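Local atomic coordinates of TRAP dicarboxylate transporter-DctP subunit (PDB entry 4NHB), a protein that binds sn-glycerol-3-phosphate in the periplasm and probably delivers it to the membrane subunits of a TRAP-type transporter. Residues A[56-59]-A[60-64]; A[110-114]-A[115-119]; A[281-284]-A[285-289]; A[308-311]-A[312-315]; A[319-322]-A[323-327]. All coordinates share one frame; numbering follows the deposited sequence.

Interaction 1: residues A[56-59]-A[60-64]; sequences ELSN and GKYEV
Ser58 meets Lys61 and Tyr62 across the tight turn that ends helix 42-57 and feeds strand 63-67, a worked case of how a beta-alpha-beta unit reverses direction. Two weak polar bonds bridge the turn. The backbone N of Lys61 points at Ser58 O from 3.3 Å, closing a type I' turn from Ser58 to Lys61. Beside it, the N-H of Tyr62 aims almost straight, at 174°, toward the hydroxyl, with Tyr62 N to Ser58 OG again 3.3 Å. The same hydroxyl is hydrogen-bonded to the carbonyls of Leu54 and Lys55 in the last helical turn; a chi1 of 76° sets OG between the backbone N and the carbonyl carbon, where it serves both sides. The apolar part is small: Ser58 CB lies at the edge of the Tyr62 ring, near its plane, 3.8 Å from CD2. Asn59, with positive phi, ends the helix in a Schellman motif, and Gly60 follows with phi also positive, at 92°. Farther out, Lys61 NZ forms a salt bridge with Asp254, in the first turn of helix 252-286, and Tyr62 OH is hydrogen-bonded to the same carboxylate. One buried serine hydroxyl therefore ties the helix end to the incoming strand, while a shared carboxylate anchors two side chains.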
loop_
_atom_site.group_PDB
_atom_site.type_symbol
_atom_site.label_atom_id
_atom_site.label_comp_id
_atom_site.label_asym_id
_atom_site.label_seq_id
_atom_site.Cartn_x
_atom_site.Cartn_y
_atom_site.Cartn_z
ATOM N N GLU A 56 -12.608 -12.341 18.556
ATOM C CA GLU A 56 -11.949 -12.713 19.811
ATOM C C GLU A 56 -12.273 -11.675 20.893
ATOM O O GLU A 56 -12.988 -11.974 21.838
ATOM C CB GLU A 56 -10.421 -12.787 19.589
ATOM C CG GLU A 56 -9.676 -14.047 20.084
ATOM C CD GLU A 56 -8.167 -14.038 19.696
ATOM O OE1 GLU A 56 -7.381 -13.226 20.232
ATOM O OE2 GLU A 56 -7.761 -14.838 18.839
ATOM N N LEU A 57 -11.772 -10.451 20.727
ATOM C CA LEU A 57 -11.869 -9.412 21.754
ATOM C C LEU A 57 -13.288 -8.988 22.130
ATOM O O LEU A 57 -13.524 -8.554 23.266
ATOM C CB LEU A 57 -11.098 -8.166 21.327
ATOM C CG LEU A 57 -9.644 -8.388 20.910
ATOM C CD1 LEU A 57 -9.028 -7.061 20.586
ATOM C CD2 LEU A 57 -8.874 -9.089 22.025
ATOM N N SER A 58 -14.207 -9.081 21.171
ATOM C CA SER A 58 -15.586 -8.629 21.342
ATOM C C SER A 58 -16.453 -9.791 21.702
ATOM O O SER A 58 -17.669 -9.652 21.816
ATOM C CB SER A 58 -16.148 -8.143 20.032
ATOM O OG SER A 58 -16.443 -9.295 19.247
ATOM N N ASN A 59 -15.843 -10.960 21.769
ATOM C CA ASN A 59 -16.510 -12.134 22.269
ATOM C C ASN A 59 -17.625 -12.612 21.373
ATOM O O ASN A 59 -18.656 -13.081 21.856
ATOM C CB ASN A 59 -17.054 -11.865 23.689
ATOM C CG ASN A 59 -15.962 -11.468 24.669
ATOM O OD1 ASN A 59 -15.928 -10.333 25.178
ATOM N ND2 ASN A 59 -15.052 -12.404 24.936
ATOM N N GLY A 60 -17.427 -12.513 20.064
ATOM C CA GLY A 60 -18.359 -13.114 19.124
ATOM C C GLY A 60 -19.449 -12.147 18.697
ATOM O O GLY A 60 -20.257 -12.436 17.799
ATOM N N LYS A 61 -19.455 -10.985 19.336
ATOM C CA LYS A 61 -20.437 -9.950 19.071
ATOM C C LYS A 61 -20.332 -9.379 17.664
ATOM O O LYS A 61 -21.336 -9.246 16.959
ATOM C CB LYS A 61 -20.251 -8.824 20.076
ATOM C CG LYS A 61 -21.131 -7.643 19.791
ATOM C CD LYS A 61 -21.177 -6.692 20.960
ATOM C CE LYS A 61 -21.707 -5.349 20.526
ATOM N NZ LYS A 61 -21.895 -4.420 21.679
ATOM N N TYR A 62 -19.115 -9.014 17.262
ATOM C CA TYR A 62 -18.883 -8.558 15.890
ATOM C C TYR A 62 -18.344 -9.680 15.047
ATOM O O TYR A 62 -17.493 -10.455 15.494
ATOM C CB TYR A 62 -17.917 -7.397 15.848
ATOM C CG TYR A 62 -18.445 -6.142 16.491
ATOM C CD1 TYR A 62 -19.203 -5.244 15.777
ATOM C CD2 TYR A 62 -18.169 -5.860 17.817
ATOM C CE1 TYR A 62 -19.680 -4.086 16.353
ATOM C CE2 TYR A 62 -18.631 -4.714 18.411
ATOM C CZ TYR A 62 -19.401 -3.827 17.679
ATOM O OH TYR A 62 -19.865 -2.672 18.272
ATOM N N GLU A 63 -18.882 -9.789 13.838
ATOM C CA GLU A 63 -18.308 -10.631 12.812
ATOM C C GLU A 63 -17.903 -9.756 11.622
ATOM O O GLU A 63 -18.589 -8.784 11.281
ATOM C CB GLU A 63 -19.307 -11.694 12.378
ATOM C CG GLU A 63 -19.808 -12.546 13.534
ATOM C CD GLU A 63 -20.778 -13.623 13.092
ATOM O OE1 GLU A 63 -21.361 -13.497 11.992
ATOM O OE2 GLU A 63 -20.957 -14.600 13.851
ATOM N N VAL A 64 -16.784 -10.112 11.000
ATOM C CA VAL A 64 -16.247 -9.357 9.877
ATOM C C VAL A 64 -16.285 -10.188 8.619
ATOM O O VAL A 64 -15.736 -11.299 8.563
ATOM C CB VAL A 64 -14.805 -8.954 10.153
ATOM C CG1 VAL A 64 -14.219 -8.147 8.969
ATOM C CG2 VAL A 64 -14.736 -8.171 11.445
#

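Interaction 2: residues A[110-114]-A[115-119]; sequences MLFDN and LDHAR
Asn114 caps the N-terminus of helix 115-122 with its side chain, and His117, in the first turn, reaches back to the loop that leads in. The N-cap bond runs from His117 N to Asn114 OD1, 2.9 Å long and nearly in line with the side-chain C=O; a chi1 of 46° folds the amide back over the helix start. Asn114 also gives its backbone carbonyl to Ala118 N at 3.1 Å, the first regular turn of the helix, so its two oxygens satisfy two successive N-H groups.

The imidazole is engaged at both nitrogens. Its ND1 accepts from Asp113 N at 3.2 Å, the donor tilted 26° from the ring plane, which leaves NE2 as the donor to Ala327 O of helix 320-329. Asp113 itself turns its carboxylate to Arg331 in a salt bridge.

Phe112 packs against both His117 and Ala118. Its edge faces the imidazole in a T-shaped pair, planes at 87° and centroids 5.1 Å apart, with CD1 over the middle of the His117 ring. On one face of the phenyl sits Ala118, whose CA makes a CH-pi contact, and Leu111 CG lies over the opposite face. The tightest apolar approach in this packing is Phe112 CG to Ala118 CB, 3.5 Å.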
loop_
_atom_site.group_PDB
_atom_site.type_symbol
_atom_site.label_atom_id
_atom_site.label_comp_id
_atom_site.label_asym_id
_atom_site.label_seq_id
_atom_site.Cartn_x
_atom_site.Cartn_y
_atom_site.Cartn_z
ATOM N N MET A 110 11.968 7.058 -1.660
ATOM C CA MET A 110 13.305 7.261 -1.093
ATOM C C MET A 110 13.292 7.788 0.329
ATOM O O MET A 110 14.236 8.456 0.744
ATOM C CB MET A 110 14.075 8.281 -1.941
ATOM C CG MET A 110 14.089 7.977 -3.401
ATOM S SD MET A 110 14.708 6.321 -3.676
ATOM C CE MET A 110 16.071 6.217 -2.509
ATOM N N LEU A 111 12.234 7.545 1.079
ATOM C CA LEU A 111 12.171 8.174 2.402
ATOM C C LEU A 111 12.709 7.277 3.526
ATOM O O LEU A 111 13.361 7.769 4.460
ATOM C CB LEU A 111 10.762 8.622 2.712
ATOM C CG LEU A 111 10.659 9.317 4.080
ATOM C CD1 LEU A 111 11.506 10.596 4.162
ATOM C CD2 LEU A 111 9.216 9.608 4.413
ATOM N N PHE A 112 12.429 5.974 3.442
ATOM C CA PHE A 112 12.808 5.031 4.491
ATOM C C PHE A 112 13.958 4.124 4.111
ATOM O O PHE A 112 14.000 3.594 3.021
ATOM C CB PHE A 112 11.597 4.177 4.891
ATOM C CG PHE A 112 10.431 4.999 5.348
ATOM C CD1 PHE A 112 10.550 5.817 6.480
ATOM C CD2 PHE A 112 9.246 5.009 4.630
ATOM C CE1 PHE A 112 9.498 6.609 6.912
ATOM C CE2 PHE A 112 8.178 5.798 5.060
ATOM C CZ PHE A 112 8.313 6.602 6.205
ATOM N N ASP A 113 14.832 3.867 5.072
ATOM C CA ASP A 113 16.079 3.172 4.832
ATOM C C ASP A 113 15.785 1.657 4.742
ATOM O O ASP A 113 16.464 0.917 4.028
ATOM C CB ASP A 113 17.052 3.431 5.980
ATOM C CG ASP A 113 17.600 4.850 6.007
ATOM O OD1 ASP A 113 17.616 5.514 4.967
ATOM O OD2 ASP A 113 18.048 5.285 7.083
ATOM N N ASN A 114 14.758 1.227 5.482
ATOM C CA ASN A 114 14.338 -0.159 5.573
ATOM C C ASN A 114 12.968 -0.236 6.270
ATOM O O ASN A 114 12.417 0.777 6.696
ATOM C CB ASN A 114 15.371 -0.930 6.353
ATOM C CG ASN A 114 15.795 -0.208 7.592
ATOM O OD1 ASN A 114 14.975 0.094 8.463
ATOM N ND2 ASN A 114 17.082 0.101 7.685
ATOM N N LEU A 115 12.424 -1.440 6.399
ATOM C CA LEU A 115 11.147 -1.612 7.027
ATOM C C LEU A 115 11.113 -1.095 8.466
ATOM O O LEU A 115 10.087 -0.580 8.888
ATOM C CB LEU A 115 10.740 -3.075 7.038
ATOM C CG LEU A 115 10.094 -3.646 5.799
ATOM C CD1 LEU A 115 9.840 -5.135 6.050
ATOM C CD2 LEU A 115 8.786 -2.925 5.476
ATOM N N ASP A 116 12.204 -1.278 9.220
ATOM C CA ASP A 116 12.196 -0.935 10.629
ATOM C C ASP A 116 12.086 0.580 10.799
ATOM O O ASP A 116 11.374 1.051 11.676
ATOM C CB ASP A 116 13.443 -1.450 11.342
ATOM C CG ASP A 116 13.448 -2.970 11.502
ATOM O OD1 ASP A 116 12.366 -3.563 11.667
ATOM O OD2 ASP A 116 14.552 -3.556 11.459
ATOM N N HIS A 117 12.768 1.318 9.918
ATOM C CA HIS A 117 12.682 2.764 9.880
ATOM C C HIS A 117 11.218 3.139 9.616
ATOM O O HIS A 117 10.636 3.947 10.344
ATOM C CB HIS A 117 13.627 3.344 8.789
ATOM C CG HIS A 117 13.603 4.839 8.684
ATOM N ND1 HIS A 117 14.320 5.538 7.744
ATOM C CD2 HIS A 117 12.938 5.769 9.414
ATOM C CE1 HIS A 117 14.101 6.833 7.894
ATOM N NE2 HIS A 117 13.263 6.998 8.901
ATOM N N ALA A 118 10.631 2.570 8.566
ATOM C CA ALA A 118 9.282 2.934 8.181
ATOM C C ALA A 118 8.323 2.612 9.309
ATOM O O ALA A 118 7.382 3.342 9.546
ATOM C CB ALA A 118 8.866 2.218 6.902
ATOM N N ARG A 119 8.531 1.502 10.007
ATOM C CA ARG A 119 7.607 1.152 11.098
ATOM C C ARG A 119 7.682 2.128 12.276
ATOM O O ARG A 119 6.652 2.454 12.850
ATOM C CB ARG A 119 7.847 -0.290 11.598
ATOM C CG ARG A 119 6.814 -0.737 12.637
ATOM C CD ARG A 119 7.170 -2.052 13.286
ATOM N NE ARG A 119 6.012 -2.585 13.997
ATOM C CZ ARG A 119 5.881 -3.850 14.409
ATOM N NH1 ARG A 119 4.780 -4.212 15.033
ATOM N NH2 ARG A 119 6.834 -4.735 14.226
#

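Interaction 3: residues A[281-284]-A[285-289]; sequences KATI and LANKG
Asn287 lies alongside Thr283 at the point where helix 252-286 runs out, a worked example of how a long helix comes to its end. From the backbone outward, Asn287 CB lies 3.6 Å from Thr283 O. Its CG, placed beside the backbone N by a chi1 of -68°, keeps the same separation from that oxygen. At the tip, ND2 comes closer, 3.1 Å from Thr283 O, and also touches the methyl of the threonine, with ND2 to Thr283 CG2 at 3.5 Å. The two side chains thus lie side by side and point the same way. Thr283 turns its hydroxyl to the carbonyl of Lys279, one turn earlier in the helix, which leaves the methyl facing the asparagine.

The backbone bonds change character through this last turn. Ala286 N to Ala282 O, 2.9 Å, is a regular helical bond. At Asn287, the first residue to leave helical angles, the N-H is 3.1 Å from Ile284 O, the donor standing 64° above the carbonyl plane, and makes a weak bond to Thr283 O as well. Gly289 N approaches Ile284 O weakly, at 3.0 Å, as the chain curls toward strand 290-292. Ile284 packs its CG2 on the CA of Gly289, and its buried side chain also touches Leu213 of helix 213-218. Ile284 O thus gathers one N-H from Asn287 and a weak one from Gly289, which keeps this last carbonyl engaged where the regular i to i+4 pattern stops.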
loop_
_atom_site.group_PDB
_atom_site.type_symbol
_atom_site.label_atom_id
_atom_site.label_comp_id
_atom_site.label_asym_id
_atom_site.label_seq_id
_atom_site.Cartn_x
_atom_site.Cartn_y
_atom_site.Cartn_z
ATOM N N LYS A 281 12.071 -13.881 -3.359
ATOM C CA LYS A 281 13.259 -13.682 -4.164
ATOM C C LYS A 281 13.791 -15.049 -4.588
ATOM O O LYS A 281 14.189 -15.262 -5.752
ATOM C CB LYS A 281 14.295 -12.886 -3.341
ATOM C CG LYS A 281 14.237 -11.394 -3.544
ATOM C CD LYS A 281 15.053 -10.627 -2.469
ATOM C CE LYS A 281 14.759 -9.116 -2.508
ATOM N NZ LYS A 281 15.226 -8.368 -1.285
ATOM N N ALA A 282 13.792 -15.976 -3.642
ATOM C CA ALA A 282 14.256 -17.316 -3.916
ATOM C C ALA A 282 13.380 -17.859 -5.039
ATOM O O ALA A 282 13.881 -18.212 -6.101
ATOM C CB ALA A 282 14.163 -18.180 -2.671
ATOM N N THR A 283 12.068 -17.852 -4.805
ATOM C CA THR A 283 11.087 -18.396 -5.735
ATOM C C THR A 283 11.288 -17.900 -7.168
ATOM O O THR A 283 11.239 -18.684 -8.110
ATOM C CB THR A 283 9.657 -18.054 -5.289
ATOM O OG1 THR A 283 9.403 -18.615 -3.994
ATOM C CG2 THR A 283 8.646 -18.597 -6.257
ATOM N N ILE A 284 11.500 -16.600 -7.334
ATOM C CA ILE A 284 11.776 -16.045 -8.650
ATOM C C ILE A 284 12.981 -16.743 -9.274
ATOM O O ILE A 284 12.921 -17.186 -10.419
ATOM C CB ILE A 284 11.976 -14.535 -8.568
ATOM C CG1 ILE A 284 10.643 -13.887 -8.151
ATOM C CG2 ILE A 284 12.357 -13.964 -9.887
ATOM C CD1 ILE A 284 10.712 -12.426 -8.020
ATOM N N LEU A 285 14.052 -16.884 -8.501
ATOM C CA LEU A 285 15.312 -17.419 -9.022
ATOM C C LEU A 285 15.221 -18.908 -9.317
ATOM O O LEU A 285 15.960 -19.421 -10.165
ATOM C CB LEU A 285 16.454 -17.173 -8.042
ATOM C CG LEU A 285 16.884 -15.717 -7.844
ATOM C CD1 LEU A 285 18.081 -15.672 -6.925
ATOM C CD2 LEU A 285 17.194 -15.052 -9.159
ATOM N N ALA A 286 14.334 -19.599 -8.609
ATOM C CA ALA A 286 14.053 -21.006 -8.882
ATOM C C ALA A 286 13.254 -21.243 -10.181
ATOM O O ALA A 286 13.388 -22.289 -10.815
ATOM C CB ALA A 286 13.295 -21.620 -7.690
ATOM N N ASN A 287 12.436 -20.277 -10.581
ATOM C CA ASN A 287 11.468 -20.484 -11.659
ATOM C C ASN A 287 11.727 -19.643 -12.898
ATOM O O ASN A 287 10.843 -18.915 -13.384
ATOM C CB ASN A 287 10.066 -20.193 -11.136
ATOM C CG ASN A 287 9.601 -21.213 -10.120
ATOM O OD1 ASN A 287 9.706 -22.427 -10.335
ATOM N ND2 ASN A 287 9.076 -20.729 -9.003
ATOM N N LYS A 288 12.946 -19.746 -13.408
ATOM C CA LYS A 288 13.328 -19.092 -14.655
ATOM C C LYS A 288 13.193 -17.583 -14.584
ATOM O O LYS A 288 13.262 -16.922 -15.613
ATOM C CB LYS A 288 12.485 -19.624 -15.820
ATOM C CG LYS A 288 12.299 -21.126 -15.784
ATOM C CD LYS A 288 11.627 -21.650 -17.043
ATOM C CE LYS A 288 11.527 -23.159 -17.012
ATOM N NZ LYS A 288 12.860 -23.765 -16.789
ATOM N N GLY A 289 12.994 -17.037 -13.383
ATOM C CA GLY A 289 13.035 -15.601 -13.207
ATOM C C GLY A 289 14.471 -15.132 -13.016
ATOM O O GLY A 289 15.331 -15.902 -12.576
#

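Interaction 4: residues A[308-311]-A[312-315]; sequences RSWK and LFYD
The indole of Trp310 and the ring of Phe313 meet obliquely, planes 44° apart and the centroid of the five-membered ring 5.7 Å from that of the phenyl. Their nearest carbons are Trp310 CD1 and Phe313 CE2, at 3.9 Å. The phenol ring of Tyr314 has Lys311 CA at its edge, near its plane, while Trp310 O approaches it obliquely, close to CD2. One step outward, Tyr314 CE2 touches Trp310 CB, so two aromatic side chains from successive residues lean on the tryptophan.

Beneath them the backbone starts helix 311-316. Trp310 O takes two donors: Tyr314 N nearly straight on, and Phe313 N from above the carbonyl plane at 2.8 Å. A type I turn from Arg308 to Lys311 comes just before, and Ser309 O receives Leu312 N.

On the exposed side Lys311 and Asp315, one turn apart, form a salt bridge. Lys311 NZ reaches OD1 of Asp315 at 3.2 Å, on the syn lone pair, and OD2 by a weak bond at 3.1 Å. The lysine chain runs extended and then bends at its last torsion, chi4 59°, which swings the ammonium in front of the two carboxylate oxygens, close to their plane.

Within the fold, Trp310 NE1 donates to the carbonyl of Pro109, and Phe313 packs on Met105 and Thr108 of the same long loop. Leu312 lies against Leu177 and Asn180 of helix 176-184, whereas Trp310 and Tyr314 rest on Leu324 of helix 320-329, placing this short helix between those two neighbours.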
loop_
_atom_site.group_PDB
_atom_site.type_symbol
_atom_site.label_atom_id
_atom_site.label_comp_id
_atom_site.label_asym_id
_atom_site.label_seq_id
_atom_site.Cartn_x
_atom_site.Cartn_y
_atom_site.Cartn_z
ATOM N N ARG A 308 13.511 14.508 -6.776
ATOM C CA ARG A 308 12.748 15.504 -7.552
ATOM C C ARG A 308 11.248 15.369 -7.321
ATOM O O ARG A 308 10.507 16.358 -7.241
ATOM C CB ARG A 308 13.013 15.374 -9.062
ATOM C CG ARG A 308 14.365 15.852 -9.545
ATOM C CD ARG A 308 14.422 15.956 -11.068
ATOM N NE ARG A 308 14.365 14.660 -11.742
ATOM C CZ ARG A 308 15.406 13.859 -11.963
ATOM N NH1 ARG A 308 16.620 14.206 -11.565
ATOM N NH2 ARG A 308 15.233 12.699 -12.591
ATOM N N SER A 309 10.788 14.124 -7.238
ATOM C CA SER A 309 9.358 13.876 -7.140
ATOM C C SER A 309 8.758 14.461 -5.858
ATOM O O SER A 309 7.552 14.623 -5.774
ATOM C CB SER A 309 9.036 12.366 -7.260
ATOM O OG SER A 309 9.679 11.567 -6.270
ATOM N N TRP A 310 9.586 14.793 -4.871
ATOM C CA TRP A 310 9.056 15.424 -3.666
ATOM C C TRP A 310 8.435 16.803 -3.929
ATOM O O TRP A 310 7.660 17.291 -3.104
ATOM C CB TRP A 310 10.123 15.528 -2.572
ATOM C CG TRP A 310 10.629 14.193 -2.082
ATOM C CD1 TRP A 310 10.329 12.957 -2.601
ATOM C CD2 TRP A 310 11.542 13.966 -1.005
ATOM N NE1 TRP A 310 10.988 11.976 -1.890
ATOM C CE2 TRP A 310 11.730 12.575 -0.901
ATOM C CE3 TRP A 310 12.197 14.803 -0.103
ATOM C CZ2 TRP A 310 12.569 12.008 0.058
ATOM C CZ3 TRP A 310 13.019 14.244 0.843
ATOM C CH2 TRP A 310 13.202 12.857 0.919
ATOM N N LYS A 311 8.748 17.441 -5.058
ATOM C CA LYS A 311 8.090 18.713 -5.362
ATOM C C LYS A 311 6.586 18.490 -5.343
ATOM O O LYS A 311 5.819 19.338 -4.885
ATOM C CB LYS A 311 8.516 19.282 -6.724
ATOM C CG LYS A 311 7.704 20.508 -7.173
ATOM C CD LYS A 311 8.018 20.912 -8.632
ATOM C CE LYS A 311 6.947 21.842 -9.270
ATOM N NZ LYS A 311 6.743 23.135 -8.528
ATOM N N LEU A 312 6.153 17.329 -5.832
ATOM C CA LEU A 312 4.736 17.029 -5.795
ATOM C C LEU A 312 4.182 17.287 -4.390
ATOM O O LEU A 312 3.093 17.836 -4.246
ATOM C CB LEU A 312 4.451 15.570 -6.215
ATOM C CG LEU A 312 3.059 15.056 -5.838
ATOM C CD1 LEU A 312 2.029 15.891 -6.578
ATOM C CD2 LEU A 312 2.885 13.543 -6.144
ATOM N N PHE A 313 4.926 16.907 -3.343
ATOM C CA PHE A 313 4.412 17.030 -1.990
ATOM C C PHE A 313 4.505 18.486 -1.472
ATOM O O PHE A 313 3.608 18.979 -0.769
ATOM C CB PHE A 313 5.182 16.132 -1.010
ATOM C CG PHE A 313 5.265 14.680 -1.412
ATOM C CD1 PHE A 313 4.154 13.976 -1.766
ATOM C CD2 PHE A 313 6.478 14.032 -1.436
ATOM C CE1 PHE A 313 4.249 12.637 -2.121
ATOM C CE2 PHE A 313 6.563 12.695 -1.783
ATOM C CZ PHE A 313 5.451 12.018 -2.133
ATOM N N TYR A 314 5.621 19.132 -1.766
ATOM C CA TYR A 314 5.792 20.524 -1.370
ATOM C C TYR A 314 4.682 21.379 -2.008
ATOM O O TYR A 314 4.116 22.272 -1.350
ATOM C CB TYR A 314 7.160 21.009 -1.782
ATOM C CG TYR A 314 8.308 20.467 -0.946
ATOM C CD1 TYR A 314 8.414 20.773 0.403
ATOM C CD2 TYR A 314 9.318 19.712 -1.529
ATOM C CE1 TYR A 314 9.492 20.321 1.167
ATOM C CE2 TYR A 314 10.375 19.246 -0.782
ATOM C CZ TYR A 314 10.460 19.563 0.565
ATOM O OH TYR A 314 11.528 19.106 1.289
ATOM N N ASP A 315 4.344 21.054 -3.265
ATOM C CA ASP A 315 3.282 21.746 -3.992
ATOM C C ASP A 315 1.916 21.467 -3.390
ATOM O O ASP A 315 1.087 22.363 -3.295
ATOM C CB ASP A 315 3.235 21.285 -5.438
ATOM C CG ASP A 315 4.367 21.832 -6.286
ATOM O OD1 ASP A 315 5.179 22.667 -5.832
ATOM O OD2 ASP A 315 4.448 21.388 -7.439
#

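Interaction 5: residues A[319-322]-A[323-327]; sequences NAQA and ILDSA
Asn319 lays its side-chain amide across the end of Ile323, OD1 3.4 Å from CD1 and ND2 3.8 Å from CG1. A chi1 of 65° turns the amide to that side; although Asn319 occupies the N-cap position of helix 320-329, its side chain makes no capping bond. Its carbonyl instead begins the regular series, accepting Ile323 N, and Leu324 N follows onto Ala320 O at 2.9 Å.

On the outer surface Gln321 reaches along the helix to Asp325. Bent at chi2, it brings NE2 to Asp325 OD1 at 2.9 Å; the acceptor lies in the amide plane, but the N-H comes from 53° above the carboxylate plane. The other end of this amide, OE1, is hydrogen-bonded to Tyr314 OH.

Ser326 folds its hydroxyl back onto Ile323 O, 2.6 Å away, a carbonyl that also receives Ala327 N at 3.1 Å, and the same hydroxyl meets Thr126 of helix 125-131. Ile323 packs on Leu129 and Ile130 of that helix. The helix thus pairs an outward i to i+4 polar link with an inward apolar face, its serine hydroxyl held by both a backbone carbonyl and Thr126 of the neighbouring helix.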
loop_
_atom_site.group_PDB
_atom_site.type_symbol
_atom_site.label_atom_id
_atom_site.label_comp_id
_atom_site.label_asym_id
_atom_site.label_seq_id
_atom_site.Cartn_x
_atom_site.Cartn_y
_atom_site.Cartn_z
ATOM N N ASN A 319 1.977 20.908 5.128
ATOM C CA ASN A 319 2.978 20.578 6.135
ATOM C C ASN A 319 3.984 19.519 5.658
ATOM O O ASN A 319 4.411 18.705 6.442
ATOM C CB ASN A 319 2.297 20.138 7.458
ATOM C CG ASN A 319 1.486 18.834 7.319
ATOM O OD1 ASN A 319 1.023 18.483 6.231
ATOM N ND2 ASN A 319 1.312 18.121 8.431
ATOM N N ALA A 320 4.370 19.547 4.379
ATOM C CA ALA A 320 5.264 18.524 3.827
ATOM C C ALA A 320 6.610 18.492 4.548
ATOM O O ALA A 320 7.100 17.420 4.937
ATOM C CB ALA A 320 5.479 18.734 2.312
ATOM N N GLN A 321 7.219 19.655 4.740
ATOM C CA GLN A 321 8.528 19.677 5.399
ATOM C C GLN A 321 8.507 19.043 6.775
ATOM O O GLN A 321 9.482 18.390 7.180
ATOM C CB GLN A 321 9.084 21.095 5.513
ATOM C CG GLN A 321 10.564 21.108 5.900
ATOM C CD GLN A 321 11.418 20.292 4.940
ATOM O OE1 GLN A 321 11.466 20.574 3.745
ATOM N NE2 GLN A 321 12.077 19.267 5.455
ATOM N N ALA A 322 7.419 19.225 7.512
ATOM C CA ALA A 322 7.358 18.717 8.872
ATOM C C ALA A 322 7.242 17.203 8.819
ATOM O O ALA A 322 7.847 16.475 9.609
ATOM C CB ALA A 322 6.161 19.307 9.611
ATOM N N ILE A 323 6.446 16.739 7.862
ATOM C CA ILE A 323 6.249 15.326 7.694
ATOM C C ILE A 323 7.582 14.674 7.374
ATOM O O ILE A 323 7.956 13.688 8.002
ATOM C CB ILE A 323 5.154 15.044 6.615
ATOM C CG1 ILE A 323 3.795 15.497 7.155
ATOM C CG2 ILE A 323 5.087 13.530 6.253
ATOM C CD1 ILE A 323 2.711 15.539 6.136
ATOM N N LEU A 324 8.299 15.221 6.393
ATOM C CA LEU A 324 9.594 14.694 5.995
ATOM C C LEU A 324 10.559 14.702 7.185
ATOM O O LEU A 324 11.271 13.722 7.455
ATOM C CB LEU A 324 10.171 15.556 4.861
ATOM C CG LEU A 324 9.416 15.556 3.528
ATOM C CD1 LEU A 324 10.013 16.565 2.589
ATOM C CD2 LEU A 324 9.469 14.202 2.921
ATOM N N ASP A 325 10.586 15.824 7.887
ATOM C CA ASP A 325 11.430 15.973 9.069
ATOM C C ASP A 325 11.150 14.889 10.114
ATOM O O ASP A 325 12.089 14.379 10.747
ATOM C CB ASP A 325 11.222 17.348 9.722
ATOM C CG ASP A 325 11.918 18.479 8.981
ATOM O OD1 ASP A 325 12.770 18.237 8.105
ATOM O OD2 ASP A 325 11.598 19.636 9.293
ATOM N N SER A 326 9.871 14.566 10.340
ATOM C CA SER A 326 9.527 13.557 11.345
ATOM C C SER A 326 10.045 12.193 10.924
ATOM O O SER A 326 10.530 11.423 11.759
ATOM C CB SER A 326 8.022 13.485 11.635
ATOM O OG SER A 326 7.255 13.126 10.488
ATOM N N ALA A 327 9.952 11.879 9.629
ATOM C CA ALA A 327 10.420 10.586 9.157
ATOM C C ALA A 327 11.906 10.486 9.364
ATOM O O ALA A 327 12.408 9.447 9.819
ATOM C CB ALA A 327 10.100 10.396 7.696
#

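Three of the five contacts form a connected cluster. Helices 311-316 and 320-329 follow each other in the chain, and interactions 4 and 5, with centres about 12 Å apart, join through Tyr314 and Gln321. Interaction 5 meets interaction 2, about 14 Å away between centres, where Leu111 and Phe112 pack on Ala327. The cluster stands behind the pocket wall rather than in it: the side chains of Phe112 and Phe313 are each about 7 Å from that of Glu107 and about 12 Å from the bound sn-glycerol-3-phosphate. Interactions 1 and 3 are helix ends about 41 Å apart between centres; interaction 1 lies away from the binding site, whereas the Lys281 side chain in interaction 3 is about 11 Å from that of Arg151.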